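Side-chain contacts in substrate-binding protein (Synechococcus sp., PDB 6WPN), which probably binds an oligosaccharide or related sugar in the periplasm as the substrate-binding component of a transport system: residues R160-W165 with P169-S174; L184-V189 with A226-L231; G277-T282 with E361-D366. One frame throughout, in Å; residues are numbered along the deposited sequence.

Contact 1: residues R160-W165 with P169-S174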
loop_
_atom_site.group_PDB
_atom_site.type_symbol
_atom_site.label_atom_id
_atom_site.label_comp_id
_atom_site.label_asym_id
_atom_site.label_seq_id
_atom_site.Cartn_x
_atom_site.Cartn_y
_atom_site.Cartn_z
ATOM N N ARG A 160 21.758 -14.549 1.610
ATOM C CA ARG A 160 20.369 -14.143 1.784
ATOM C C ARG A 160 20.293 -12.629 1.896
ATOM O O ARG A 160 21.298 -11.948 2.112
ATOM C CB ARG A 160 19.728 -14.796 3.012
ATOM C CG ARG A 160 20.415 -14.474 4.319
ATOM C CD ARG A 160 19.802 -15.280 5.447
ATOM N NE ARG A 160 20.694 -15.385 6.595
ATOM C CZ ARG A 160 20.526 -16.247 7.592
ATOM N NH1 ARG A 160 19.494 -17.087 7.568
ATOM N NH2 ARG A 160 21.379 -16.276 8.599
ATOM N N ALA A 161 19.073 -12.113 1.740
ATOM C CA ALA A 161 18.777 -10.693 1.815
ATOM C C ALA A 161 18.476 -10.284 3.254
ATOM O O ALA A 161 17.956 -11.082 4.039
ATOM C CB ALA A 161 17.586 -10.349 0.925
ATOM N N PRO A 162 18.786 -9.045 3.622
ATOM C CA PRO A 162 18.497 -8.591 4.983
ATOM C C PRO A 162 16.998 -8.483 5.212
ATOM O O PRO A 162 16.202 -8.376 4.278
ATOM C CB PRO A 162 19.170 -7.216 5.048
ATOM C CG PRO A 162 19.147 -6.736 3.626
ATOM C CD PRO A 162 19.357 -7.969 2.790
ATOM N N ARG A 163 16.617 -8.517 6.482
ATOM C CA ARG A 163 15.220 -8.395 6.853
ATOM C C ARG A 163 14.941 -7.189 7.729
ATOM O O ARG A 163 13.770 -6.868 7.953
ATOM C CB ARG A 163 14.735 -9.668 7.561
ATOM C CG ARG A 163 14.699 -10.877 6.651
ATOM C CD ARG A 163 14.862 -12.147 7.446
ATOM N NE ARG A 163 13.628 -12.528 8.126
ATOM C CZ ARG A 163 13.473 -13.666 8.794
ATOM N NH1 ARG A 163 14.481 -14.527 8.868
ATOM N NH2 ARG A 163 12.315 -13.940 9.387
ATOM N N ARG A 164 15.968 -6.509 8.219
ATOM C CA ARG A 164 15.803 -5.288 8.985
ATOM C C ARG A 164 16.593 -4.164 8.326
ATOM O O ARG A 164 17.593 -4.405 7.643
ATOM C CB ARG A 164 16.213 -5.513 10.444
ATOM C CG ARG A 164 15.211 -6.411 11.164
ATOM C CD ARG A 164 15.646 -6.843 12.552
ATOM N NE ARG A 164 14.707 -7.822 13.101
ATOM C CZ ARG A 164 14.727 -8.276 14.355
ATOM N NH1 ARG A 164 15.649 -7.850 15.210
ATOM N NH2 ARG A 164 13.821 -9.163 14.756
ATOM N N TRP A 165 16.120 -2.927 8.525
ATOM C CA TRP A 165 16.682 -1.782 7.809
ATOM C C TRP A 165 18.137 -1.499 8.182
ATOM O O TRP A 165 18.911 -1.050 7.327
ATOM C CB TRP A 165 15.829 -0.534 8.049
ATOM C CG TRP A 165 14.521 -0.529 7.313
ATOM C CD1 TRP A 165 13.282 -0.714 7.848
ATOM C CD2 TRP A 165 14.324 -0.325 5.906
ATOM N NE1 TRP A 165 12.324 -0.635 6.865
ATOM C CE2 TRP A 165 12.937 -0.398 5.664
ATOM C CE3 TRP A 165 15.184 -0.088 4.829
ATOM C CZ2 TRP A 165 12.392 -0.247 4.392
ATOM C CZ3 TRP A 165 14.642 0.063 3.567
ATOM C CH2 TRP A 165 13.257 -0.017 3.360
ATOM N N PRO A 169 22.350 -1.084 4.604
ATOM C CA PRO A 169 23.576 -0.480 4.042
ATOM C C PRO A 169 24.663 -1.491 3.718
ATOM O O PRO A 169 25.169 -1.501 2.590
ATOM C CB PRO A 169 24.006 0.509 5.135
ATOM C CG PRO A 169 22.745 0.880 5.809
ATOM C CD PRO A 169 21.950 -0.399 5.850
ATOM N N ALA A 170 25.033 -2.350 4.673
ATOM C CA ALA A 170 26.072 -3.344 4.409
ATOM C C ALA A 170 25.693 -4.247 3.239
ATOM O O ALA A 170 26.540 -4.585 2.406
ATOM C CB ALA A 170 26.333 -4.175 5.664
ATOM N N TYR A 171 24.418 -4.637 3.160
ATOM C CA TYR A 171 23.939 -5.448 2.046
ATOM C C TYR A 171 24.042 -4.694 0.728
ATOM O O TYR A 171 24.546 -5.227 -0.268
ATOM C CB TYR A 171 22.497 -5.882 2.317
ATOM C CG TYR A 171 21.644 -6.119 1.088
ATOM C CD1 TYR A 171 21.767 -7.281 0.338
ATOM C CD2 TYR A 171 20.682 -5.192 0.702
ATOM C CE1 TYR A 171 20.973 -7.502 -0.776
ATOM C CE2 TYR A 171 19.888 -5.403 -0.405
ATOM C CZ TYR A 171 20.036 -6.560 -1.139
ATOM O OH TYR A 171 19.241 -6.764 -2.249
ATOM N N ALA A 172 23.561 -3.444 0.706
ATOM C CA ALA A 172 23.557 -2.659 -0.525
ATOM C C ALA A 172 24.969 -2.449 -1.055
ATOM O O ALA A 172 25.195 -2.489 -2.271
ATOM C CB ALA A 172 22.867 -1.312 -0.290
ATOM N N ARG A 173 25.928 -2.204 -0.162
ATOM C CA ARG A 173 27.314 -2.050 -0.592
ATOM C C ARG A 173 27.822 -3.316 -1.272
ATOM O O ARG A 173 28.440 -3.251 -2.341
ATOM C CB ARG A 173 28.199 -1.680 0.600
ATOM C CG ARG A 173 27.929 -0.288 1.134
ATOM C CD ARG A 173 29.009 0.187 2.083
ATOM N NE ARG A 173 28.734 -0.189 3.467
ATOM C CZ ARG A 173 28.133 0.606 4.346
ATOM N NH1 ARG A 173 27.744 1.821 3.984
ATOM N NH2 ARG A 173 27.919 0.184 5.585
ATOM N N SER A 174 27.551 -4.483 -0.674
ATOM C CA SER A 174 28.041 -5.734 -1.249
ATOM C C SER A 174 27.480 -5.957 -2.647
ATOM O O SER A 174 28.188 -6.442 -3.538
ATOM C CB SER A 174 27.684 -6.914 -0.341
ATOM O OG SER A 174 28.507 -6.942 0.813
#
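One face of the Tyr171 ring carries Pro162, whose CD and CG ride over the CB end of the ring, a proline-on-tyrosine CH-pi contact that closes the loop before helix 168-179 back onto its first turns in this solute-binding protein fold. Pro162 CD stands 3.6 Å from the centroid of the Tyr171 ring and 20° off its normal, over the face but displaced toward the CG side. Pro162 CG sits equally near CG and CD2 of Tyr171, at 3.6 Å from each. The two side chains cross at about a right angle. Tyr171 holds its ring there by turning CG anti to the backbone N (chi1 152°), some way short of the full 180°. At the far end of the ring the hydroxyl OH is held by a hydrogen bond to Gly183 O, and Leu260 of strand 260-263 also touches the tyrosine. The second touch involves backbone: the Trp165 side chain leaves its backbone away from the helix, and its NE1 is hydrogen-bonded to Gln202 OE1. What meets the helix instead is its carbonyl, with Trp165 O lying 3.4 Å from Pro169 CD.

Contact 2: residues L184-V189 with A226-L231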
loop_
_atom_site.group_PDB
_atom_site.type_symbol
_atom_site.label_atom_id
_atom_site.label_comp_id
_atom_site.label_asym_id
_atom_site.label_seq_id
_atom_site.Cartn_x
_atom_site.Cartn_y
_atom_site.Cartn_z
ATOM N N LEU A 184 18.443 -2.233 -3.716
ATOM C CA LEU A 184 17.038 -1.912 -3.495
ATOM C C LEU A 184 16.704 -0.606 -4.207
ATOM O O LEU A 184 17.581 0.086 -4.729
ATOM C CB LEU A 184 16.711 -1.824 -2.000
ATOM C CG LEU A 184 17.195 -0.582 -1.256
ATOM C CD1 LEU A 184 16.478 -0.461 0.081
ATOM C CD2 LEU A 184 18.716 -0.611 -1.056
ATOM N N PHE A 185 15.412 -0.280 -4.216
ATOM C CA PHE A 185 14.907 0.893 -4.928
ATOM C C PHE A 185 13.719 1.421 -4.136
ATOM O O PHE A 185 12.647 0.813 -4.161
ATOM C CB PHE A 185 14.488 0.527 -6.356
ATOM C CG PHE A 185 14.122 1.707 -7.219
ATOM C CD1 PHE A 185 12.971 2.444 -6.984
ATOM C CD2 PHE A 185 14.916 2.050 -8.300
ATOM C CE1 PHE A 185 12.638 3.517 -7.783
ATOM C CE2 PHE A 185 14.587 3.120 -9.109
ATOM C CZ PHE A 185 13.447 3.858 -8.852
ATOM N N VAL A 186 13.894 2.539 -3.440
ATOM C CA VAL A 186 12.792 3.189 -2.739
ATOM C C VAL A 186 12.661 4.599 -3.297
ATOM O O VAL A 186 13.602 5.398 -3.212
ATOM C CB VAL A 186 13.003 3.201 -1.219
ATOM C CG1 VAL A 186 11.849 3.909 -0.533
ATOM C CG2 VAL A 186 13.149 1.779 -0.696
ATOM N N THR A 187 11.502 4.900 -3.875
ATOM C CA THR A 187 11.309 6.171 -4.548
ATOM C C THR A 187 11.130 7.302 -3.539
ATOM O O THR A 187 10.591 7.115 -2.444
ATOM C CB THR A 187 10.102 6.113 -5.486
ATOM O OG1 THR A 187 10.023 7.332 -6.235
ATOM C CG2 THR A 187 8.803 5.923 -4.699
ATOM N N VAL A 188 11.605 8.484 -3.920
ATOM C CA VAL A 188 11.420 9.699 -3.142
ATOM C C VAL A 188 10.671 10.755 -3.964
ATOM O O VAL A 188 10.731 11.947 -3.675
ATOM C CB VAL A 188 12.775 10.203 -2.593
ATOM C CG1 VAL A 188 13.674 10.695 -3.701
ATOM C CG2 VAL A 188 12.606 11.258 -1.503
ATOM N N VAL A 189 9.953 10.310 -4.993
ATOM C CA VAL A 189 9.060 11.165 -5.772
ATOM C C VAL A 189 7.882 11.491 -4.861
ATOM O O VAL A 189 7.187 10.569 -4.407
ATOM C CB VAL A 189 8.625 10.487 -7.080
ATOM C CG1 VAL A 189 7.505 11.272 -7.748
ATOM C CG2 VAL A 189 9.815 10.358 -8.017
ATOM N N ALA A 226 19.385 10.946 7.596
ATOM C CA ALA A 226 20.778 10.642 7.284
ATOM C C ALA A 226 20.911 9.272 6.634
ATOM O O ALA A 226 21.763 9.071 5.759
ATOM C CB ALA A 226 21.628 10.721 8.551
ATOM N N PHE A 227 20.087 8.314 7.061
ATOM C CA PHE A 227 20.117 6.978 6.479
ATOM C C PHE A 227 19.944 7.037 4.967
ATOM O O PHE A 227 20.776 6.524 4.210
ATOM C CB PHE A 227 19.025 6.116 7.121
ATOM C CG PHE A 227 18.933 4.713 6.574
ATOM C CD1 PHE A 227 18.070 4.418 5.528
ATOM C CD2 PHE A 227 19.687 3.685 7.125
ATOM C CE1 PHE A 227 17.972 3.130 5.027
ATOM C CE2 PHE A 227 19.591 2.391 6.635
ATOM C CZ PHE A 227 18.732 2.111 5.582
ATOM N N TRP A 228 18.875 7.691 4.511
ATOM C CA TRP A 228 18.574 7.725 3.086
ATOM C C TRP A 228 19.505 8.669 2.338
ATOM O O TRP A 228 19.889 8.393 1.196
ATOM C CB TRP A 228 17.114 8.116 2.886
ATOM C CG TRP A 228 16.202 7.035 3.350
ATOM C CD1 TRP A 228 15.412 7.043 4.460
ATOM C CD2 TRP A 228 16.006 5.766 2.727
ATOM N NE1 TRP A 228 14.725 5.856 4.563
ATOM C CE2 TRP A 228 15.073 5.055 3.508
ATOM C CE3 TRP A 228 16.529 5.158 1.579
ATOM C CZ2 TRP A 228 14.648 3.774 3.176
ATOM C CZ3 TRP A 228 16.107 3.887 1.254
ATOM C CH2 TRP A 228 15.176 3.210 2.047
ATOM N N THR A 229 19.888 9.783 2.964
ATOM C CA THR A 229 20.827 10.697 2.326
ATOM C C THR A 229 22.158 10.003 2.055
ATOM O O THR A 229 22.683 10.052 0.937
ATOM C CB THR A 229 21.041 11.927 3.206
ATOM O OG1 THR A 229 19.796 12.611 3.383
ATOM C CG2 THR A 229 22.050 12.874 2.562
ATOM N N ASP A 230 22.699 9.321 3.068
ATOM C CA ASP A 230 24.000 8.674 2.928
ATOM C C ASP A 230 23.954 7.529 1.919
ATOM O O ASP A 230 24.910 7.324 1.164
ATOM C CB ASP A 230 24.477 8.166 4.290
ATOM C CG ASP A 230 24.755 9.293 5.271
ATOM O OD1 ASP A 230 25.031 10.429 4.826
ATOM O OD2 ASP A 230 24.701 9.041 6.496
ATOM N N LEU A 231 22.858 6.774 1.886
ATOM C CA LEU A 231 22.739 5.708 0.895
ATOM C C LEU A 231 22.828 6.272 -0.519
ATOM O O LEU A 231 23.560 5.747 -1.366
ATOM C CB LEU A 231 21.427 4.947 1.088
ATOM C CG LEU A 231 21.355 3.902 2.205
ATOM C CD1 LEU A 231 20.019 3.189 2.163
ATOM C CD2 LEU A 231 22.485 2.906 2.098
#
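Helix 219-233 packs here against the extended segment 184-189 that follows helix 168-179, a buried helix-on-loop contact in a helical part of the solute-binding protein. Trp228 carries it alone from the helix side, using the outer corner of its six-membered ring. Its CH2 lies 3.7 Å from Val186 CG2, and Val186 CB also comes within 4.0 Å of Trp228 CZ3; the valine meets the indole obliquely, and the two side chains cross at about a right angle. Leu184 adds a looser touch at the indole edge, near its plane, CD1 standing 4.4 Å from Trp228 CH2. Trp228 CG lies anti to its own carbonyl carbon (chi1 -69°), which sends the indole out from the helix toward the segment. Leu196 of helix 195-202 and Met403 of helix 388-403 also touch the indole, and its NE1 makes a weak hydrogen bond to Ser199 OG. With an alanine here, the contact is likely to lose the packing on Val186 and Leu184, and Ser199 OG its weak donor. Within the helix the preceding residue lies over one face of the indole, Phe227 CD1 standing 3.6 Å above the plane of the Trp228 ring.

Contact 3: residues G277-T282 with E361-D366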
loop_
_atom_site.group_PDB
_atom_site.type_symbol
_atom_site.label_atom_id
_atom_site.label_comp_id
_atom_site.label_asym_id
_atom_site.label_seq_id
_atom_site.Cartn_x
_atom_site.Cartn_y
_atom_site.Cartn_z
ATOM N N GLY A 277 13.573 -15.775 -16.834
ATOM C CA GLY A 277 14.913 -15.958 -16.300
ATOM C C GLY A 277 15.066 -15.390 -14.902
ATOM O O GLY A 277 15.747 -15.975 -14.054
ATOM N N VAL A 278 14.438 -14.243 -14.641
ATOM C CA VAL A 278 14.513 -13.635 -13.316
ATOM C C VAL A 278 13.591 -14.346 -12.332
ATOM O O VAL A 278 13.953 -14.553 -11.167
ATOM C CB VAL A 278 14.188 -12.133 -13.405
ATOM C CG1 VAL A 278 14.210 -11.507 -12.025
ATOM C CG2 VAL A 278 15.178 -11.441 -14.324
ATOM N N ALA A 279 12.387 -14.723 -12.771
ATOM C CA ALA A 279 11.470 -15.415 -11.874
ATOM C C ALA A 279 12.013 -16.776 -11.455
ATOM O O ALA A 279 11.753 -17.225 -10.334
ATOM C CB ALA A 279 10.098 -15.566 -12.533
ATOM N N ALA A 280 12.783 -17.436 -12.327
ATOM C CA ALA A 280 13.331 -18.746 -11.980
ATOM C C ALA A 280 14.343 -18.653 -10.841
ATOM O O ALA A 280 14.537 -19.631 -10.112
ATOM C CB ALA A 280 13.971 -19.400 -13.206
ATOM N N VAL A 281 14.991 -17.497 -10.675
ATOM C CA VAL A 281 15.954 -17.266 -9.603
ATOM C C VAL A 281 15.392 -16.334 -8.535
ATOM O O VAL A 281 16.147 -15.818 -7.707
ATOM C CB VAL A 281 17.288 -16.728 -10.148
ATOM C CG1 VAL A 281 17.852 -17.679 -11.195
ATOM C CG2 VAL A 281 17.112 -15.329 -10.724
ATOM N N THR A 282 14.084 -16.086 -8.554
ATOM C CA THR A 282 13.420 -15.232 -7.577
ATOM C C THR A 282 12.847 -16.071 -6.440
ATOM O O THR A 282 12.217 -17.105 -6.686
ATOM C CB THR A 282 12.297 -14.440 -8.250
ATOM O OG1 THR A 282 12.848 -13.563 -9.240
ATOM C CG2 THR A 282 11.512 -13.631 -7.224
ATOM N N GLU A 361 3.737 -22.340 -10.317
ATOM C CA GLU A 361 2.626 -22.306 -9.373
ATOM C C GLU A 361 3.110 -22.462 -7.939
ATOM O O GLU A 361 2.534 -21.868 -7.022
ATOM C CB GLU A 361 1.615 -23.402 -9.704
ATOM C CG GLU A 361 0.816 -23.156 -10.969
ATOM C CD GLU A 361 -0.230 -24.228 -11.201
ATOM O OE1 GLU A 361 -0.692 -24.833 -10.208
ATOM O OE2 GLU A 361 -0.591 -24.470 -12.373
ATOM N N ALA A 362 4.165 -23.253 -7.729
ATOM C CA ALA A 362 4.724 -23.409 -6.391
ATOM C C ALA A 362 5.308 -22.095 -5.888
ATOM O O ALA A 362 5.123 -21.734 -4.719
ATOM C CB ALA A 362 5.781 -24.513 -6.388
ATOM N N GLN A 363 6.008 -21.366 -6.760
ATOM C CA GLN A 363 6.530 -20.055 -6.391
ATOM C C GLN A 363 5.407 -19.099 -6.003
ATOM O O GLN A 363 5.505 -18.391 -4.994
ATOM C CB GLN A 363 7.351 -19.485 -7.547
ATOM C CG GLN A 363 8.084 -18.198 -7.227
ATOM C CD GLN A 363 8.894 -17.703 -8.406
ATOM O OE1 GLN A 363 8.386 -17.611 -9.523
ATOM N NE2 GLN A 363 10.166 -17.407 -8.171
ATOM N N ILE A 364 4.329 -19.068 -6.794
ATOM C CA ILE A 364 3.204 -18.180 -6.498
ATOM C C ILE A 364 2.545 -18.581 -5.187
ATOM O O ILE A 364 2.122 -17.731 -4.394
ATOM C CB ILE A 364 2.187 -18.189 -7.657
ATOM C CG1 ILE A 364 2.800 -17.586 -8.922
ATOM C CG2 ILE A 364 0.914 -17.456 -7.263
ATOM C CD1 ILE A 364 3.429 -16.233 -8.710
ATOM N N ARG A 365 2.451 -19.886 -4.941
ATOM C CA ARG A 365 1.892 -20.365 -3.687
ATOM C C ARG A 365 2.779 -19.970 -2.510
ATOM O O ARG A 365 2.273 -19.559 -1.459
ATOM C CB ARG A 365 1.699 -21.882 -3.769
ATOM C CG ARG A 365 1.017 -22.530 -2.582
ATOM C CD ARG A 365 2.031 -23.036 -1.588
ATOM N NE ARG A 365 1.420 -23.904 -0.589
ATOM C CZ ARG A 365 1.636 -25.212 -0.508
ATOM N NH1 ARG A 365 2.457 -25.801 -1.372
ATOM N NH2 ARG A 365 1.040 -25.927 0.441
ATOM N N ASP A 366 4.105 -20.072 -2.676
ATOM C CA ASP A 366 5.030 -19.664 -1.621
ATOM C C ASP A 366 4.868 -18.191 -1.276
ATOM O O ASP A 366 4.943 -17.807 -0.101
ATOM C CB ASP A 366 6.480 -19.934 -2.033
ATOM C CG ASP A 366 6.779 -21.408 -2.236
ATOM O OD1 ASP A 366 6.050 -22.259 -1.675
ATOM O OD2 ASP A 366 7.763 -21.712 -2.952
#
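Hydrogen bonding dominates this contact, in which Gln363 of helix 359-374 reaches the segment where helix 276-280 gives way to strand 282-285 of the central mixed sheet. Its amide nitrogen is shared between two carbonyls. Gln363 NE2 donates to Ala279 O at 2.7 Å with an angle of 157° at the hydrogen, and the oxygen lies only 15° out of the Gln363 amide plane. The approach is also in the carbonyl plane of Ala279, whose oxygen accepts from Thr282 N as well. A second bond, from Gln363 NE2 to Thr282 O, is weak because it is strongly bent. The stronger bond, with the one from Gln272 NE2 of helix 265-274 to Gln363 OE1, sets which way the amide is flipped. The reach comes from an extended chain: CG lies anti to the backbone N (chi1 -173°) and the next torsion continues straight.

Van der Waals contacts are few. Ala279 CB lies 4.0 Å from Gln363 OE1, while Leu268 touches the glutamine from helix 265-274. Thr282 crosses the glutamine side chain at about a right angle, bringing its CB to 3.7 Å from Gln363 NE2.

Overall arrangement
The three contacts follow one another in series along the chain, each closing before the next opens. Contacts 1 and 2, with centres about 14 Å apart, form one continuous packed region: Trp165 CZ3 comes to 3.5 Å from Trp228 CH2 with the ring planes at about 70°. Helices 168-179 and 219-233 meet directly at Pro169 and Phe227, and through Trp165 of the preceding loop. Contact 3 is a separate site, its nearest atoms about 10 Å from contact 1 and about 13 Å from contact 2, and ties helix 359-374 to the turn leading into strand 282-285. This strand pairs with 137-149, as does 260-263, which Tyr171 touches, so strand 137-149 relates contacts 1 and 3 within the sheet.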